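Local coordinates for 3-oxoacyl-(Acyl-carrier protein) synthase (Burkholderia xenovorans, PDB 4EFI) that probably catalyses the condensation of an acyl group with malonyl-acyl-carrier protein to form a 3-oxoacyl product, as in thiolase-fold ketoacyl synthases of the KAS III family, at residues Thr64-Leu69 against Ser95-Tyr100; Tyr264-Phe269 against Arg290-Ile295. All coordinates share one frame; numbering follows the deposited sequence.

Contact 1. Residues Thr64-Leu69 against Ser95-Tyr100; sequences TSAGDL and SQTPNY
A capped helix N-terminus meets a loop here: S65 N-caps helix 66-81 and is bonded by N99. The S65 hydroxyl donates to N99 OD1, OG to OD1 2.8 Å. The donor lies 20° off the carbonyl plane of the amide. S65 OG also accepts from D68 N at 3.1 Å, and D68 OD2 accepts from S65 N at 2.9 Å. These two reciprocal bonds make a capping box. With chi1 at 70°, S65 OG sits between its own backbone N and carbonyl carbon, from where it reaches both D68 N and the amide. R71 forms a salt bridge with D68 OD1.

In the thiolase-type fold this places the start of helix 66-81 against the loop that follows strand 90-94. Three waters bridge the segments. One links A66 N to T97 O. Another accepts from G67 N, with its oxygen 2.9 Å from that nitrogen, and donates to both T97 O and N99 OD1. A third joins N99 ND2 to D68 OD1. Direct van der Waals contact is slight: the A66 methyl, CB, lies 3.7 Å from T97 OG1 and 3.8 Å from S95 OG, two hydroxyl oxygens. S95 OG accepts from T97 N in an ST turn and bonds to G155 O and D156 OD1. T97 OG1 is also held by D156 and by the backbone N of T157.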
loop_
_atom_site.group_PDB
_atom_site.type_symbol
_atom_site.label_atom_id
_atom_site.label_comp_id
_atom_site.label_asym_id
_atom_site.label_seq_id
_atom_site.Cartn_x
_atom_site.Cartn_y
_atom_site.Cartn_z
ATOM N N THR A 64 -8.690 13.016 -11.513
ATOM C CA THR A 64 -7.608 12.054 -11.354
ATOM C C THR A 64 -8.002 10.947 -10.377
ATOM O O THR A 64 -8.281 11.206 -9.199
ATOM C CB THR A 64 -6.344 12.730 -10.803
ATOM O OG1 THR A 64 -5.913 13.751 -11.718
ATOM C CG2 THR A 64 -5.210 11.771 -10.607
ATOM N N SER A 65 -7.988 9.724 -10.858
ATOM C CA SER A 65 -8.315 8.567 -10.035
ATOM C C SER A 65 -7.066 7.751 -9.731
ATOM O O SER A 65 -6.005 7.938 -10.336
ATOM C CB SER A 65 -9.330 7.675 -10.753
ATOM O OG SER A 65 -8.696 7.044 -11.859
ATOM N N ALA A 66 -7.234 6.762 -8.854
ATOM C CA ALA A 66 -6.183 5.794 -8.567
ATOM C C ALA A 66 -5.782 5.069 -9.836
ATOM O O ALA A 66 -4.597 4.859 -10.090
ATOM C CB ALA A 66 -6.655 4.809 -7.505
ATOM N N GLY A 67 -6.761 4.714 -10.665
ATOM C CA GLY A 67 -6.482 4.105 -11.947
ATOM C C GLY A 67 -5.595 4.985 -12.819
ATOM O O GLY A 67 -4.737 4.493 -13.570
ATOM N N ASP A 68 -5.867 6.283 -12.828
ATOM C CA ASP A 68 -5.059 7.199 -13.645
ATOM C C ASP A 68 -3.610 7.237 -13.138
ATOM O O ASP A 68 -2.660 7.272 -13.929
ATOM C CB ASP A 68 -5.611 8.629 -13.598
ATOM C CG ASP A 68 -6.974 8.798 -14.245
ATOM O OD1 ASP A 68 -7.256 8.109 -15.267
ATOM O OD2 ASP A 68 -7.744 9.637 -13.730
ATOM N N LEU A 69 -3.431 7.300 -11.830
ATOM C CA LEU A 69 -2.106 7.344 -11.235
ATOM C C LEU A 69 -1.352 6.080 -11.552
ATOM O O LEU A 69 -0.167 6.120 -11.918
ATOM C CB LEU A 69 -2.197 7.535 -9.717
ATOM C CG LEU A 69 -2.824 8.848 -9.232
ATOM C CD1 LEU A 69 -3.033 8.841 -7.729
ATOM C CD2 LEU A 69 -1.961 10.038 -9.645
ATOM N N SER A 95 -6.989 -1.710 -4.954
ATOM C CA SER A 95 -7.417 -0.366 -4.639
ATOM C C SER A 95 -8.751 -0.401 -3.920
ATOM O O SER A 95 -9.522 -1.362 -4.065
ATOM C CB SER A 95 -7.588 0.445 -5.910
ATOM O OG SER A 95 -7.943 1.808 -5.644
ATOM N N GLN A 96 -9.029 0.641 -3.149
ATOM C CA GLN A 96 -10.337 0.855 -2.546
ATOM C C GLN A 96 -11.109 1.979 -3.252
ATOM O O GLN A 96 -12.219 2.294 -2.835
ATOM C CB GLN A 96 -10.152 1.191 -1.073
ATOM C CG GLN A 96 -9.459 0.074 -0.327
ATOM C CD GLN A 96 -9.033 0.450 1.063
ATOM O OE1 GLN A 96 -9.475 -0.152 2.030
ATOM N NE2 GLN A 96 -8.151 1.413 1.162
ATOM N N THR A 97 -10.511 2.564 -4.296
ATOM C CA THR A 97 -11.082 3.730 -4.960
ATOM C C THR A 97 -11.130 3.549 -6.484
ATOM O O THR A 97 -10.561 4.330 -7.239
ATOM C CB THR A 97 -10.387 5.042 -4.509
ATOM O OG1 THR A 97 -8.952 4.920 -4.619
ATOM C CG2 THR A 97 -10.758 5.360 -3.059
ATOM N N PRO A 98 -11.820 2.506 -6.935
ATOM C CA PRO A 98 -11.916 2.223 -8.371
ATOM C C PRO A 98 -12.709 3.290 -9.148
ATOM O O PRO A 98 -13.519 4.012 -8.572
ATOM C CB PRO A 98 -12.659 0.892 -8.394
ATOM C CG PRO A 98 -13.523 0.941 -7.177
ATOM C CD PRO A 98 -12.673 1.602 -6.138
ATOM N N ASN A 99 -12.539 3.296 -10.466
ATOM C CA ASN A 99 -13.230 4.279 -11.295
ATOM C C ASN A 99 -14.749 4.145 -11.231
ATOM O O ASN A 99 -15.468 5.137 -11.082
ATOM C CB ASN A 99 -12.813 4.129 -12.777
ATOM C CG ASN A 99 -11.451 4.695 -13.080
ATOM O OD1 ASN A 99 -10.708 5.093 -12.180
ATOM N ND2 ASN A 99 -11.097 4.719 -14.355
ATOM N N TYR A 100 -15.225 2.904 -11.408
ATOM C CA TYR A 100 -16.643 2.602 -11.578
ATOM C C TYR A 100 -17.070 1.465 -10.662
ATOM O O TYR A 100 -16.253 0.637 -10.256
ATOM C CB TYR A 100 -16.975 2.144 -13.026
ATOM C CG TYR A 100 -16.362 3.029 -14.078
ATOM C CD1 TYR A 100 -16.711 4.361 -14.171
ATOM C CD2 TYR A 100 -15.382 2.551 -14.924
ATOM C CE1 TYR A 100 -16.121 5.198 -15.100
ATOM C CE2 TYR A 100 -14.786 3.378 -15.870
ATOM C CZ TYR A 100 -15.165 4.699 -15.941
ATOM O OH TYR A 100 -14.566 5.566 -16.856
HETATM O O HOH W 1 -9.633 6.948 -7.354
HETATM O O HOH W 2 -9.459 4.288 -9.829
HETATM O O HOH W 3 -8.567 5.702 -15.228
#

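Contact 2. Residues Tyr264-Phe269 against Arg290-Ile295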
loop_
_atom_site.group_PDB
_atom_site.type_symbol
_atom_site.label_atom_id
_atom_site.label_comp_id
_atom_site.label_asym_id
_atom_site.label_seq_id
_atom_site.Cartn_x
_atom_site.Cartn_y
_atom_site.Cartn_z
ATOM N N TYR A 264 18.919 -7.682 7.301
ATOM C CA TYR A 264 17.956 -6.995 6.442
ATOM C C TYR A 264 18.435 -5.581 6.152
ATOM O O TYR A 264 18.998 -4.913 7.015
ATOM C CB TYR A 264 16.589 -6.925 7.108
ATOM C CG TYR A 264 15.802 -8.217 6.986
ATOM C CD1 TYR A 264 16.138 -9.337 7.723
ATOM C CD2 TYR A 264 14.716 -8.307 6.124
ATOM C CE1 TYR A 264 15.439 -10.508 7.602
ATOM C CE2 TYR A 264 14.006 -9.486 5.999
ATOM C CZ TYR A 264 14.366 -10.564 6.738
ATOM O OH TYR A 264 13.657 -11.733 6.588
ATOM N N ASP A 265 18.191 -5.124 4.934
ATOM C CA ASP A 265 18.537 -3.773 4.548
ATOM C C ASP A 265 17.456 -2.787 4.945
ATOM O O ASP A 265 17.728 -1.615 5.213
ATOM C CB ASP A 265 18.835 -3.718 3.049
ATOM C CG ASP A 265 20.081 -4.477 2.709
ATOM O OD1 ASP A 265 21.166 -4.036 3.155
ATOM O OD2 ASP A 265 20.017 -5.562 2.087
ATOM N N ALA A 266 16.214 -3.237 4.972
ATOM C CA ALA A 266 15.104 -2.386 5.385
ATOM C C ALA A 266 13.901 -3.221 5.778
ATOM O O ALA A 266 13.661 -4.297 5.220
ATOM C CB ALA A 266 14.717 -1.408 4.285
ATOM N N PHE A 267 13.128 -2.670 6.709
ATOM C CA PHE A 267 11.819 -3.165 7.107
ATOM C C PHE A 267 10.814 -2.095 6.701
ATOM O O PHE A 267 10.800 -1.003 7.270
ATOM C CB PHE A 267 11.775 -3.382 8.621
ATOM C CG PHE A 267 12.839 -4.347 9.121
ATOM C CD1 PHE A 267 12.680 -5.722 9.004
ATOM C CD2 PHE A 267 14.006 -3.869 9.678
ATOM C CE1 PHE A 267 13.677 -6.590 9.461
ATOM C CE2 PHE A 267 14.981 -4.727 10.118
ATOM C CZ PHE A 267 14.822 -6.080 10.006
ATOM N N LEU A 268 9.994 -2.417 5.706
ATOM C CA LEU A 268 9.082 -1.467 5.074
ATOM C C LEU A 268 7.687 -1.677 5.614
ATOM O O LEU A 268 7.059 -2.695 5.301
ATOM C CB LEU A 268 9.107 -1.705 3.574
ATOM C CG LEU A 268 10.494 -1.610 2.946
ATOM C CD1 LEU A 268 10.483 -2.191 1.555
ATOM C CD2 LEU A 268 10.935 -0.156 2.910
ATOM N N PHE A 269 7.212 -0.743 6.427
ATOM C CA PHE A 269 5.885 -0.816 7.009
ATOM C C PHE A 269 4.928 0.090 6.284
ATOM O O PHE A 269 5.284 1.190 5.859
ATOM C CB PHE A 269 5.909 -0.365 8.469
ATOM C CG PHE A 269 6.536 -1.357 9.409
ATOM C CD1 PHE A 269 7.909 -1.431 9.533
ATOM C CD2 PHE A 269 5.757 -2.231 10.148
ATOM C CE1 PHE A 269 8.509 -2.358 10.394
ATOM C CE2 PHE A 269 6.344 -3.150 11.008
ATOM C CZ PHE A 269 7.726 -3.207 11.127
ATOM N N ARG A 290 16.726 1.408 10.133
ATOM C CA ARG A 290 16.403 0.485 9.055
ATOM C C ARG A 290 14.897 0.346 8.826
ATOM O O ARG A 290 14.439 -0.597 8.170
ATOM C CB ARG A 290 17.042 -0.858 9.309
ATOM C CG ARG A 290 18.470 -0.876 8.788
ATOM C CD ARG A 290 19.337 -1.946 9.415
ATOM N NE ARG A 290 19.881 -1.577 10.718
ATOM C CZ ARG A 290 20.535 -2.437 11.496
ATOM N NH1 ARG A 290 20.676 -3.691 11.103
ATOM N NH2 ARG A 290 21.039 -2.063 12.671
ATOM N N VAL A 291 14.142 1.301 9.350
ATOM C CA VAL A 291 12.686 1.354 9.181
ATOM C C VAL A 291 12.363 2.662 8.451
ATOM O O VAL A 291 12.159 3.688 9.081
ATOM C CB VAL A 291 11.970 1.313 10.559
ATOM C CG1 VAL A 291 10.443 1.367 10.392
ATOM C CG2 VAL A 291 12.357 0.064 11.335
ATOM N N PRO A 292 12.350 2.645 7.103
ATOM C CA PRO A 292 12.184 3.905 6.358
ATOM C C PRO A 292 10.815 4.549 6.566
ATOM O O PRO A 292 9.812 3.874 6.788
ATOM C CB PRO A 292 12.347 3.457 4.905
ATOM C CG PRO A 292 13.234 2.215 5.008
ATOM C CD PRO A 292 12.719 1.530 6.216
ATOM N N VAL A 293 10.800 5.872 6.495
ATOM C CA VAL A 293 9.585 6.651 6.692
ATOM C C VAL A 293 9.542 7.742 5.637
ATOM O O VAL A 293 10.526 8.465 5.423
ATOM C CB VAL A 293 9.552 7.307 8.099
ATOM C CG1 VAL A 293 8.347 8.212 8.255
ATOM C CG2 VAL A 293 9.522 6.230 9.172
ATOM N N ASN A 294 8.407 7.869 4.970
ATOM C CA ASN A 294 8.186 8.959 4.009
ATOM C C ASN A 294 6.838 9.639 4.223
ATOM O O ASN A 294 6.402 10.453 3.404
ATOM C CB ASN A 294 8.348 8.508 2.550
ATOM C CG ASN A 294 7.238 7.581 2.088
ATOM O OD1 ASN A 294 6.375 7.200 2.871
ATOM N ND2 ASN A 294 7.266 7.198 0.819
ATOM N N ILE A 295 6.217 9.387 5.369
ATOM C CA ILE A 295 4.912 9.940 5.700
ATOM C C ILE A 295 4.992 11.463 5.796
ATOM O O ILE A 295 4.001 12.175 5.581
ATOM C CB ILE A 295 4.369 9.251 6.988
ATOM C CG1 ILE A 295 2.835 9.288 7.010
ATOM C CG2 ILE A 295 5.012 9.853 8.202
ATOM C CD1 ILE A 295 2.207 8.674 8.245
HETATM O O HOH W 4 18.715 -4.876 9.776
HETATM O O HOH W 5 9.075 1.209 7.175
#
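P292 and V291 pack their side chains on strand 266-269. The P292 ring meets two residues of the strand: its CG lies 3.9 Å from L268 CD2 and 4.0 Å from A266 CB. L268 CB points away from the loop; chi2 of 166° sets CD1 anti to CA, and CD2 turns back to the ring. V291 puts CG1 3.9 Å from F269 CD1, approaching the F269 ring obliquely. V291 CG2 and F267 CB are more loosely placed.

Strand 266-269 is an outer strand of a five-stranded mixed sheet in the thiolase-type fold. On its inner side it pairs with strand 323-331, through backbone bonds of A266 and L268 to G326 and of L268 to F328. Residues 290-292, in the loop between helices 274-283 and 295-298, run along its other side. The F269 ring also meets the F328 ring and touches V246 and V250 of helix 235-257.

One direct backbone bond joins the segments. F267 N donates to R290 O at 2.9 Å, nearly in line with the carbonyl bond. The same oxygen has a CA-H...O contact with A266. F267 O in turn receives a CA-H...O contact from V291, and P292 CD lies close to it. Since proline has no N-H, P292 cannot donate a backbone bond. Instead, a water donates to F267 O and P292 O and accepts from F269 N. It also lies in the plane of the F269 ring, at its edge.

At the polar edge the R290 chain passes the two residues before the strand, with CG by D265 O and CD by Y264 O. The bend at chi3 (-82°) lets the guanidinium reach a water that accepts from R290 NH1 at 2.6 Å and donates to Y264 O at 2.8 Å.

Overall arrangement
Contacts 1 and 2 lie on opposite sides of the chain's centre. Their own centres are 26 Å apart and their nearest atoms about 13 Å, and they do not touch. Contact 1 is partly buried and joins the start of a helix to a loop. Contact 2 is buried and joins an outer sheet strand to a loop. They use different elements and follow one another along the chain. Contact 1 is mainly polar, with side-chain hydroxyl, amide and carboxylate groups. Contact 2 buries nearly twice the surface and relies on apolar side chains and backbone atoms. In both, water bridges backbone groups between the segments.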